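Local coordinates for proline iminopeptidase (Streptomyces halstedii, PDB 3WMR), which is an amidohydrolase of the alpha/beta hydrolase fold that acts on polyketide substrates and probably, as in its S33 family, releases N-terminal proline from peptides, at residues Y191-Y199 against G232-G240; H202-F213 against S291-E299. All coordinates share one frame; numbering follows the deposited sequence.

Contact 1 of 2, residues Y191-Y199 against G232-G240; sequences YFHAMRAFY and GPNEFHVIG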
loop_
_atom_site.group_PDB
_atom_site.type_symbol
_atom_site.label_atom_id
_atom_site.label_comp_id
_atom_site.label_asym_id
_atom_site.label_seq_id
_atom_site.Cartn_x
_atom_site.Cartn_y
_atom_site.Cartn_z
ATOM N N TYR A 191 -22.706 11.009 0.231
ATOM C CA TYR A 191 -21.662 10.374 1.044
ATOM C C TYR A 191 -20.282 10.651 0.446
ATOM O O TYR A 191 -19.323 10.953 1.166
ATOM C CB TYR A 191 -21.870 8.882 1.130
ATOM C CG TYR A 191 -20.870 8.210 2.033
ATOM C CD1 TYR A 191 -20.949 8.355 3.407
ATOM C CD2 TYR A 191 -19.832 7.452 1.510
ATOM C CE1 TYR A 191 -20.030 7.743 4.249
ATOM C CE2 TYR A 191 -18.908 6.829 2.336
ATOM C CZ TYR A 191 -19.012 6.975 3.712
ATOM O OH TYR A 191 -18.107 6.364 4.552
ATOM N N PHE A 192 -20.206 10.556 -0.880
ATOM C CA PHE A 192 -18.953 10.727 -1.602
ATOM C C PHE A 192 -18.307 12.083 -1.354
ATOM O O PHE A 192 -17.101 12.170 -1.201
ATOM C CB PHE A 192 -19.141 10.510 -3.108
ATOM C CG PHE A 192 -17.849 10.378 -3.850
ATOM C CD1 PHE A 192 -17.114 11.504 -4.196
ATOM C CD2 PHE A 192 -17.343 9.128 -4.163
ATOM C CE1 PHE A 192 -15.904 11.387 -4.847
ATOM C CE2 PHE A 192 -16.130 9.006 -4.824
ATOM C CZ PHE A 192 -15.412 10.140 -5.166
ATOM N N HIS A 193 -19.099 13.147 -1.323
ATOM C CA HIS A 193 -18.535 14.467 -1.065
ATOM C C HIS A 193 -18.159 14.693 0.410
ATOM O O HIS A 193 -17.220 15.436 0.696
ATOM C CB HIS A 193 -19.442 15.546 -1.664
ATOM C CG HIS A 193 -19.444 15.510 -3.163
ATOM N ND1 HIS A 193 -18.336 15.849 -3.914
ATOM C CD2 HIS A 193 -20.384 15.101 -4.048
ATOM C CE1 HIS A 193 -18.603 15.681 -5.197
ATOM N NE2 HIS A 193 -19.841 15.231 -5.306
ATOM N N ALA A 194 -18.853 14.027 1.334
ATOM C CA ALA A 194 -18.422 13.995 2.735
ATOM C C ALA A 194 -17.101 13.202 2.886
ATOM O O ALA A 194 -16.179 13.650 3.558
ATOM C CB ALA A 194 -19.512 13.397 3.613
ATOM N N MET A 195 -17.018 12.053 2.220
ATOM C CA MET A 195 -15.784 11.251 2.153
ATOM C C MET A 195 -14.617 12.073 1.607
ATOM O O MET A 195 -13.479 11.904 2.042
ATOM C CB MET A 195 -16.009 10.027 1.256
ATOM C CG MET A 195 -14.866 9.024 1.218
ATOM S SD MET A 195 -14.861 8.045 -0.300
ATOM C CE MET A 195 -14.107 9.262 -1.387
ATOM N N ARG A 196 -14.920 12.983 0.675
ATOM C CA ARG A 196 -13.909 13.854 0.060
ATOM C C ARG A 196 -13.342 14.891 1.009
ATOM O O ARG A 196 -12.169 15.227 0.930
ATOM C CB ARG A 196 -14.488 14.549 -1.172
ATOM C CG ARG A 196 -14.598 13.614 -2.359
ATOM C CD ARG A 196 -13.316 13.650 -3.153
ATOM N NE ARG A 196 -13.145 15.012 -3.637
ATOM C CZ ARG A 196 -11.984 15.603 -3.873
ATOM N NH1 ARG A 196 -10.847 14.964 -3.686
ATOM N NH2 ARG A 196 -11.975 16.854 -4.297
ATOM N N ALA A 197 -14.166 15.402 1.909
ATOM C CA ALA A 197 -13.640 16.224 2.977
ATOM C C ALA A 197 -12.557 15.470 3.786
ATOM O O ALA A 197 -11.629 16.095 4.281
ATOM C CB ALA A 197 -14.765 16.706 3.888
ATOM N N PHE A 198 -12.664 14.142 3.916
ATOM C CA PHE A 198 -11.621 13.358 4.627
ATOM C C PHE A 198 -10.438 13.126 3.696
ATOM O O PHE A 198 -9.302 13.354 4.080
ATOM C CB PHE A 198 -12.175 12.010 5.153
ATOM C CG PHE A 198 -11.164 11.170 5.913
ATOM C CD1 PHE A 198 -10.242 10.365 5.242
ATOM C CD2 PHE A 198 -11.172 11.144 7.306
ATOM C CE1 PHE A 198 -9.338 9.578 5.948
ATOM C CE2 PHE A 198 -10.271 10.362 8.012
ATOM C CZ PHE A 198 -9.366 9.572 7.335
ATOM N N TYR A 199 -10.706 12.694 2.466
ATOM C CA TYR A 199 -9.633 12.338 1.537
ATOM C C TYR A 199 -8.763 13.560 1.250
ATOM O O TYR A 199 -7.535 13.461 1.244
ATOM C CB TYR A 199 -10.172 11.736 0.228
ATOM C CG TYR A 199 -10.448 10.220 0.250
ATOM C CD1 TYR A 199 -11.173 9.634 1.277
ATOM C CD2 TYR A 199 -10.027 9.405 -0.793
ATOM C CE1 TYR A 199 -11.425 8.251 1.292
ATOM C CE2 TYR A 199 -10.293 8.037 -0.809
ATOM C CZ TYR A 199 -10.988 7.467 0.236
ATOM O OH TYR A 199 -11.243 6.125 0.196
ATOM N N GLY A 232 -13.324 -2.511 2.794
ATOM C CA GLY A 232 -14.524 -1.736 3.008
ATOM C C GLY A 232 -14.706 -0.792 1.829
ATOM O O GLY A 232 -13.901 -0.807 0.917
ATOM N N PRO A 233 -15.755 0.041 1.853
ATOM C CA PRO A 233 -16.043 0.926 0.710
ATOM C C PRO A 233 -15.001 2.003 0.468
ATOM O O PRO A 233 -14.915 2.509 -0.653
ATOM C CB PRO A 233 -17.364 1.600 1.087
ATOM C CG PRO A 233 -17.648 1.223 2.507
ATOM C CD PRO A 233 -16.824 0.052 2.868
ATOM N N ASN A 234 -14.231 2.350 1.499
ATOM C CA ASN A 234 -13.253 3.438 1.396
ATOM C C ASN A 234 -12.168 3.291 2.459
ATOM O O ASN A 234 -12.190 2.351 3.257
ATOM C CB ASN A 234 -13.953 4.802 1.484
ATOM C CG ASN A 234 -14.678 4.992 2.792
ATOM O OD1 ASN A 234 -14.074 4.995 3.857
ATOM N ND2 ASN A 234 -15.978 5.161 2.719
ATOM N N GLU A 235 -11.211 4.205 2.426
ATOM C CA GLU A 235 -10.034 4.183 3.293
ATOM C C GLU A 235 -10.304 4.115 4.797
ATOM O O GLU A 235 -9.574 3.437 5.524
ATOM C CB GLU A 235 -9.184 5.427 3.009
ATOM C CG GLU A 235 -8.432 5.360 1.698
ATOM C CD GLU A 235 -7.431 4.230 1.733
ATOM O OE1 GLU A 235 -6.465 4.351 2.520
ATOM O OE2 GLU A 235 -7.647 3.221 1.022
ATOM N N PHE A 236 -11.329 4.831 5.263
ATOM C CA PHE A 236 -11.603 4.952 6.700
ATOM C C PHE A 236 -12.739 4.043 7.211
ATOM O O PHE A 236 -12.725 3.633 8.387
ATOM C CB PHE A 236 -11.849 6.414 7.101
ATOM C CG PHE A 236 -12.944 7.109 6.309
ATOM C CD1 PHE A 236 -12.625 7.983 5.270
ATOM C CD2 PHE A 236 -14.282 6.910 6.613
ATOM C CE1 PHE A 236 -13.623 8.642 4.563
ATOM C CE2 PHE A 236 -15.282 7.566 5.897
ATOM C CZ PHE A 236 -14.949 8.428 4.876
ATOM N N HIS A 237 -13.706 3.726 6.350
ATOM C CA HIS A 237 -14.842 2.860 6.733
ATOM C C HIS A 237 -14.422 1.416 6.495
ATOM O O HIS A 237 -14.835 0.770 5.527
ATOM C CB HIS A 237 -16.123 3.222 5.958
ATOM C CG HIS A 237 -17.383 2.609 6.511
ATOM N ND1 HIS A 237 -17.689 2.603 7.859
ATOM C CD2 HIS A 237 -18.435 2.025 5.888
ATOM C CE1 HIS A 237 -18.867 2.028 8.043
ATOM N NE2 HIS A 237 -19.343 1.673 6.862
ATOM N N VAL A 238 -13.572 0.920 7.396
ATOM C CA VAL A 238 -13.013 -0.425 7.259
ATOM C C VAL A 238 -13.955 -1.422 7.928
ATOM O O VAL A 238 -13.924 -1.596 9.151
ATOM C CB VAL A 238 -11.619 -0.532 7.899
ATOM C CG1 VAL A 238 -11.102 -1.976 7.857
ATOM C CG2 VAL A 238 -10.656 0.389 7.205
ATOM N N ILE A 239 -14.788 -2.059 7.118
ATOM C CA ILE A 239 -15.747 -3.044 7.600
ATOM C C ILE A 239 -15.556 -4.419 6.950
ATOM O O ILE A 239 -16.361 -5.328 7.163
ATOM C CB ILE A 239 -17.209 -2.556 7.373
ATOM C CG1 ILE A 239 -17.510 -2.355 5.889
ATOM C CG2 ILE A 239 -17.470 -1.287 8.154
ATOM C CD1 ILE A 239 -18.981 -2.118 5.593
ATOM N N GLY A 240 -14.502 -4.570 6.148
ATOM C CA GLY A 240 -14.219 -5.819 5.460
ATOM C C GLY A 240 -13.518 -6.774 6.405
ATOM O O GLY A 240 -13.397 -6.488 7.594
#

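Contact 2 of 2, residues H202-F213 against S291-E299; sequences HVCRIVPWPRDF and SSHVPHLEE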
loop_
_atom_site.group_PDB
_atom_site.type_symbol
_atom_site.label_atom_id
_atom_site.label_comp_id
_atom_site.label_asym_id
_atom_site.label_seq_id
_atom_site.Cartn_x
_atom_site.Cartn_y
_atom_site.Cartn_z
ATOM N N HIS A 202 -6.359 13.843 4.321
ATOM C CA HIS A 202 -5.553 12.725 4.807
ATOM C C HIS A 202 -5.214 11.639 3.777
ATOM O O HIS A 202 -4.407 10.756 4.086
ATOM C CB HIS A 202 -6.249 12.071 6.011
ATOM C CG HIS A 202 -6.646 13.039 7.077
ATOM N ND1 HIS A 202 -7.963 13.350 7.342
ATOM C CD2 HIS A 202 -5.909 13.773 7.941
ATOM C CE1 HIS A 202 -8.018 14.240 8.315
ATOM N NE2 HIS A 202 -6.787 14.514 8.697
ATOM N N VAL A 203 -5.776 11.688 2.567
ATOM C CA VAL A 203 -5.488 10.632 1.578
ATOM C C VAL A 203 -4.691 11.161 0.384
ATOM O O VAL A 203 -3.665 10.586 0.006
ATOM C CB VAL A 203 -6.760 9.902 1.111
ATOM C CG1 VAL A 203 -6.438 8.915 0.007
ATOM C CG2 VAL A 203 -7.416 9.151 2.276
ATOM N N CYS A 204 -5.185 12.242 -0.218
ATOM C CA CYS A 204 -4.506 12.900 -1.325
ATOM C C CYS A 204 -4.881 14.374 -1.327
ATOM O O CYS A 204 -6.002 14.747 -1.702
ATOM C CB CYS A 204 -4.895 12.274 -2.671
ATOM S SG CYS A 204 -4.011 13.005 -4.085
ATOM N N ARG A 205 -3.940 15.205 -0.905
ATOM C CA ARG A 205 -4.172 16.638 -0.830
ATOM C C ARG A 205 -4.122 17.348 -2.192
ATOM O O ARG A 205 -4.473 18.524 -2.288
ATOM C CB ARG A 205 -3.189 17.263 0.159
ATOM C CG ARG A 205 -3.441 16.801 1.583
ATOM C CD ARG A 205 -2.227 16.940 2.466
ATOM N NE ARG A 205 -2.069 18.286 2.995
ATOM C CZ ARG A 205 -2.757 18.791 4.013
ATOM N NH1 ARG A 205 -3.711 18.089 4.623
ATOM N NH2 ARG A 205 -2.513 20.031 4.411
ATOM N N ILE A 206 -3.718 16.646 -3.247
ATOM C CA ILE A 206 -3.744 17.244 -4.577
ATOM C C ILE A 206 -5.085 16.973 -5.247
ATOM O O ILE A 206 -5.464 15.806 -5.450
ATOM C CB ILE A 206 -2.616 16.742 -5.499
ATOM C CG1 ILE A 206 -1.255 16.926 -4.835
ATOM C CG2 ILE A 206 -2.651 17.517 -6.829
ATOM C CD1 ILE A 206 -0.142 16.146 -5.504
ATOM N N VAL A 207 -5.775 18.068 -5.592
ATOM C CA VAL A 207 -7.061 18.059 -6.287
ATOM C C VAL A 207 -6.995 19.138 -7.385
ATOM O O VAL A 207 -6.532 20.237 -7.102
ATOM C CB VAL A 207 -8.207 18.395 -5.311
ATOM C CG1 VAL A 207 -9.540 18.511 -6.039
ATOM C CG2 VAL A 207 -8.279 17.345 -4.199
ATOM N N PRO A 208 -7.410 18.826 -8.638
ATOM C CA PRO A 208 -7.866 17.531 -9.137
ATOM C C PRO A 208 -6.863 16.423 -8.808
ATOM O O PRO A 208 -5.670 16.687 -8.667
ATOM C CB PRO A 208 -7.942 17.744 -10.652
ATOM C CG PRO A 208 -8.184 19.210 -10.818
ATOM C CD PRO A 208 -7.385 19.846 -9.714
ATOM N N TRP A 209 -7.337 15.198 -8.662
ATOM C CA TRP A 209 -6.437 14.090 -8.358
ATOM C C TRP A 209 -5.398 13.896 -9.484
ATOM O O TRP A 209 -5.735 14.066 -10.675
ATOM C CB TRP A 209 -7.237 12.805 -8.142
ATOM C CG TRP A 209 -8.000 12.756 -6.838
ATOM C CD1 TRP A 209 -7.770 13.506 -5.728
ATOM C CD2 TRP A 209 -9.072 11.866 -6.506
ATOM N NE1 TRP A 209 -8.646 13.170 -4.738
ATOM C CE2 TRP A 209 -9.451 12.153 -5.179
ATOM C CE3 TRP A 209 -9.755 10.858 -7.203
ATOM C CZ2 TRP A 209 -10.474 11.469 -4.524
ATOM C CZ3 TRP A 209 -10.780 10.179 -6.552
ATOM C CH2 TRP A 209 -11.134 10.497 -5.220
ATOM N N PRO A 210 -4.135 13.551 -9.115
ATOM C CA PRO A 210 -3.151 13.087 -10.087
ATOM C C PRO A 210 -3.727 11.937 -10.912
ATOM O O PRO A 210 -4.473 11.121 -10.380
ATOM C CB PRO A 210 -1.998 12.588 -9.205
ATOM C CG PRO A 210 -2.097 13.401 -7.963
ATOM C CD PRO A 210 -3.565 13.634 -7.754
ATOM N N ARG A 211 -3.409 11.885 -12.201
ATOM C CA ARG A 211 -3.930 10.820 -13.070
ATOM C C ARG A 211 -3.629 9.418 -12.520
ATOM O O ARG A 211 -4.474 8.505 -12.569
ATOM C CB ARG A 211 -3.329 10.930 -14.465
ATOM C CG ARG A 211 -3.971 9.991 -15.480
ATOM C CD ARG A 211 -2.929 9.396 -16.410
ATOM N NE ARG A 211 -2.138 8.388 -15.724
ATOM C CZ ARG A 211 -2.374 7.076 -15.732
ATOM N NH1 ARG A 211 -3.395 6.564 -16.412
ATOM N NH2 ARG A 211 -1.567 6.266 -15.044
ATOM N N ASP A 212 -2.406 9.240 -12.035
ATOM C CA ASP A 212 -2.013 7.962 -11.470
ATOM C C ASP A 212 -2.917 7.572 -10.296
ATOM O O ASP A 212 -3.273 6.401 -10.162
ATOM C CB ASP A 212 -0.533 7.991 -11.053
ATOM C CG ASP A 212 0.409 8.041 -12.246
ATOM O OD1 ASP A 212 -0.013 7.674 -13.364
ATOM O OD2 ASP A 212 1.574 8.444 -12.063
ATOM N N PHE A 213 -3.287 8.544 -9.464
ATOM C CA PHE A 213 -4.194 8.289 -8.331
ATOM C C PHE A 213 -5.600 7.949 -8.856
ATOM O O PHE A 213 -6.203 6.938 -8.459
ATOM C CB PHE A 213 -4.214 9.483 -7.358
ATOM C CG PHE A 213 -5.031 9.240 -6.103
ATOM C CD1 PHE A 213 -4.453 8.650 -4.980
ATOM C CD2 PHE A 213 -6.381 9.564 -6.058
ATOM C CE1 PHE A 213 -5.209 8.388 -3.838
ATOM C CE2 PHE A 213 -7.136 9.314 -4.914
ATOM C CZ PHE A 213 -6.545 8.722 -3.803
ATOM N N SER A 291 2.798 16.141 3.162
ATOM C CA SER A 291 2.177 14.981 2.541
ATOM C C SER A 291 1.122 14.390 3.484
ATOM O O SER A 291 1.150 14.609 4.700
ATOM C CB SER A 291 3.221 13.899 2.214
ATOM O OG SER A 291 4.184 14.310 1.256
ATOM N N SER A 292 0.190 13.660 2.893
ATOM C CA SER A 292 -0.691 12.769 3.635
ATOM C C SER A 292 -0.360 11.330 3.249
ATOM O O SER A 292 0.699 10.817 3.613
ATOM C CB SER A 292 -2.165 13.117 3.390
ATOM O OG SER A 292 -2.515 12.985 2.022
ATOM N N HIS A 293 -1.255 10.681 2.517
ATOM C CA HIS A 293 -1.147 9.247 2.267
ATOM C C HIS A 293 -0.340 8.899 1.024
ATOM O O HIS A 293 0.078 7.744 0.857
ATOM C CB HIS A 293 -2.557 8.647 2.156
ATOM C CG HIS A 293 -2.613 7.178 2.396
ATOM N ND1 HIS A 293 -2.303 6.611 3.614
ATOM C CD2 HIS A 293 -2.985 6.160 1.589
ATOM C CE1 HIS A 293 -2.464 5.304 3.542
ATOM N NE2 HIS A 293 -2.870 5.005 2.323
ATOM N N VAL A 294 -0.103 9.882 0.152
ATOM C CA VAL A 294 0.629 9.624 -1.082
ATOM C C VAL A 294 1.787 10.601 -1.299
ATOM O O VAL A 294 1.792 11.337 -2.291
ATOM C CB VAL A 294 -0.311 9.605 -2.309
ATOM C CG1 VAL A 294 -1.199 8.372 -2.272
ATOM C CG2 VAL A 294 -1.156 10.872 -2.400
ATOM N N PRO A 295 2.788 10.586 -0.393
ATOM C CA PRO A 295 3.941 11.499 -0.455
ATOM C C PRO A 295 4.771 11.433 -1.751
ATOM O O PRO A 295 5.399 12.431 -2.153
ATOM C CB PRO A 295 4.784 11.101 0.758
ATOM C CG PRO A 295 4.340 9.725 1.137
ATOM C CD PRO A 295 2.899 9.627 0.730
ATOM N N HIS A 296 4.769 10.277 -2.402
ATOM C CA HIS A 296 5.420 10.127 -3.679
ATOM C C HIS A 296 4.789 11.008 -4.783
ATOM O O HIS A 296 5.388 11.164 -5.822
ATOM C CB HIS A 296 5.427 8.662 -4.115
ATOM C CG HIS A 296 4.069 8.076 -4.307
ATOM N ND1 HIS A 296 3.268 7.678 -3.250
ATOM C CD2 HIS A 296 3.377 7.792 -5.433
ATOM C CE1 HIS A 296 2.134 7.196 -3.720
ATOM N NE2 HIS A 296 2.178 7.242 -5.042
ATOM N N LEU A 297 3.570 11.504 -4.546
ATOM C CA LEU A 297 2.853 12.402 -5.450
ATOM C C LEU A 297 2.826 13.811 -4.887
ATOM O O LEU A 297 3.011 14.789 -5.611
ATOM C CB LEU A 297 1.416 11.900 -5.659
ATOM C CG LEU A 297 1.285 10.692 -6.588
ATOM C CD1 LEU A 297 -0.126 10.138 -6.559
ATOM C CD2 LEU A 297 1.675 11.069 -8.013
ATOM N N GLU A 298 2.595 13.898 -3.584
ATOM C CA GLU A 298 2.448 15.157 -2.889
ATOM C C GLU A 298 3.758 15.894 -2.725
ATOM O O GLU A 298 3.794 17.120 -2.863
ATOM C CB GLU A 298 1.780 14.930 -1.527
ATOM C CG GLU A 298 0.343 14.457 -1.676
ATOM C CD GLU A 298 -0.200 13.787 -0.430
ATOM O OE1 GLU A 298 0.571 13.072 0.240
ATOM O OE2 GLU A 298 -1.384 14.011 -0.116
ATOM N N GLU A 299 4.828 15.162 -2.423
ATOM C CA GLU A 299 6.169 15.750 -2.349
ATOM C C GLU A 299 7.113 14.908 -3.191
ATOM O O GLU A 299 7.955 14.190 -2.651
ATOM C CB GLU A 299 6.651 15.810 -0.900
ATOM C CG GLU A 299 5.815 16.718 -0.028
ATOM C CD GLU A 299 6.413 16.904 1.342
ATOM O OE1 GLU A 299 7.435 17.597 1.415
ATOM O OE2 GLU A 299 5.862 16.385 2.343
#

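Contact 1 of 2, residues Y191-Y199 against G232-G240
The ring of Phe236 turns an edge to the face of Phe198. CD1 of Phe236 lies 3.4 Å from CD1 of Phe198, offset toward the rim of that ring. The planes stand at 53°, an edge-to-face pair. CB of Phe236 adds a CH-pi contact over the same ring. Over the centre of one face of Phe236 sits OD1 of Asn234, two residues earlier. The Tyr199 ring carries the Met195 methyl over the middle of a face, and CE1 of Phe236 meets its edge in plane at 4.0 Å from Tyr199 CE1. Met195 CG packs 3.6 Å from Phe236 CE1. At the edge of the Tyr191 ring, ND2 of Asn234 gives a hydrogen bond to Tyr191 OH (3.1 Å), nearly in the amide plane. Tyr199 OH accepts a straighter bond from the backbone N of Glu235 (2.9 Å, 166°). Glu235 CG packs 3.3 Å from Tyr199 OH, and Glu235 OE2 is hydrogen-bonded to Tyr227.

Asn234 stands with CG between its backbone N and carbonyl carbon (chi1 61°). From there OD1 takes the backbone N of Phe236 in the carbonyl plane. It takes that of His237 from outside that plane. This is an Asx turn within an Asx motif, and it fixes the amide that reaches Tyr191.

Both segments lie in the helical insertion between strands 143-149 and 258-263, consistent with the cap over the core sheet in this family. Met162 of helix 155-166 touches Phe198 and Phe236. Helix 171-183 packs on Tyr191 through Leu177 and His180, and its Glu181 is hydrogen-bonded to Tyr191 OH.

Contact 2 of 2, residues H202-F213 against S291-E299
Glu298 sends its chain out extended beyond CG (chi2 161°), which carries the carboxylate to Ser292 and the backbone N of Arg205. With chi1 at 61°, Ser292 OG swings in toward the same carboxylate. OE2 of Glu298 therefore accepts twice. Arg205 N comes to its anti lone pair at 2.9 Å, almost straight at 176°. Ser292 OG comes to its syn lone pair at 2.6 Å. OE1 takes Ser292 N at 2.7 Å, from above the carboxylate plane. The Arg205 side chain crosses Glu298 at about a right angle, and NH1 of Arg205 is hydrogen-bonded to Arg201 O.

Segment 291-299 carries the histidine loop of the alpha/beta hydrolase fold, after strand 283-288, and the short helix 295-298. It holds His293, the predicted proton donor, whose ND1 is hydrogen-bonded to Asp266 OD1. Backbone oxygens of the other segment lie against His293 CB: Val203 O at 3.1 Å and His202 O at 3.4 Å.

Apolar groups continue the contact at the start of helix 295-298 and along it. Val294 CG2 packs on Cys204 SG (3.9 Å), and its CG1 on Phe213. Leu297 CD1 lies 4.1 Å from Pro210 CG and also touches Phe213 CB. Ile206 CD1 instead sets a methyl against a backbone oxygen, 3.4 Å from Leu297 O.

In the fold
The two contacts have their centres about 16 Å apart and share one region of the fold. Helix 189-202 carries 191-199 and ends at His202, where 202-213 begins. A probable hydrogen bond joins Tyr199 O to Cys204 N (3.0 Å). The rings of Phe198 and His202 also meet, with planes at about 55°. Glu235 OE1 of contact 1 lies 3.7 Å from His293 NE2 of contact 2. The Glu235 side chain is also about 5 Å from that of Ser126, the predicted nucleophile. The His293 side chain comes within about 4 Å of that of Ser126. Contact 2 thus holds the predicted triad histidine, and contact 1 reaches it through Glu235.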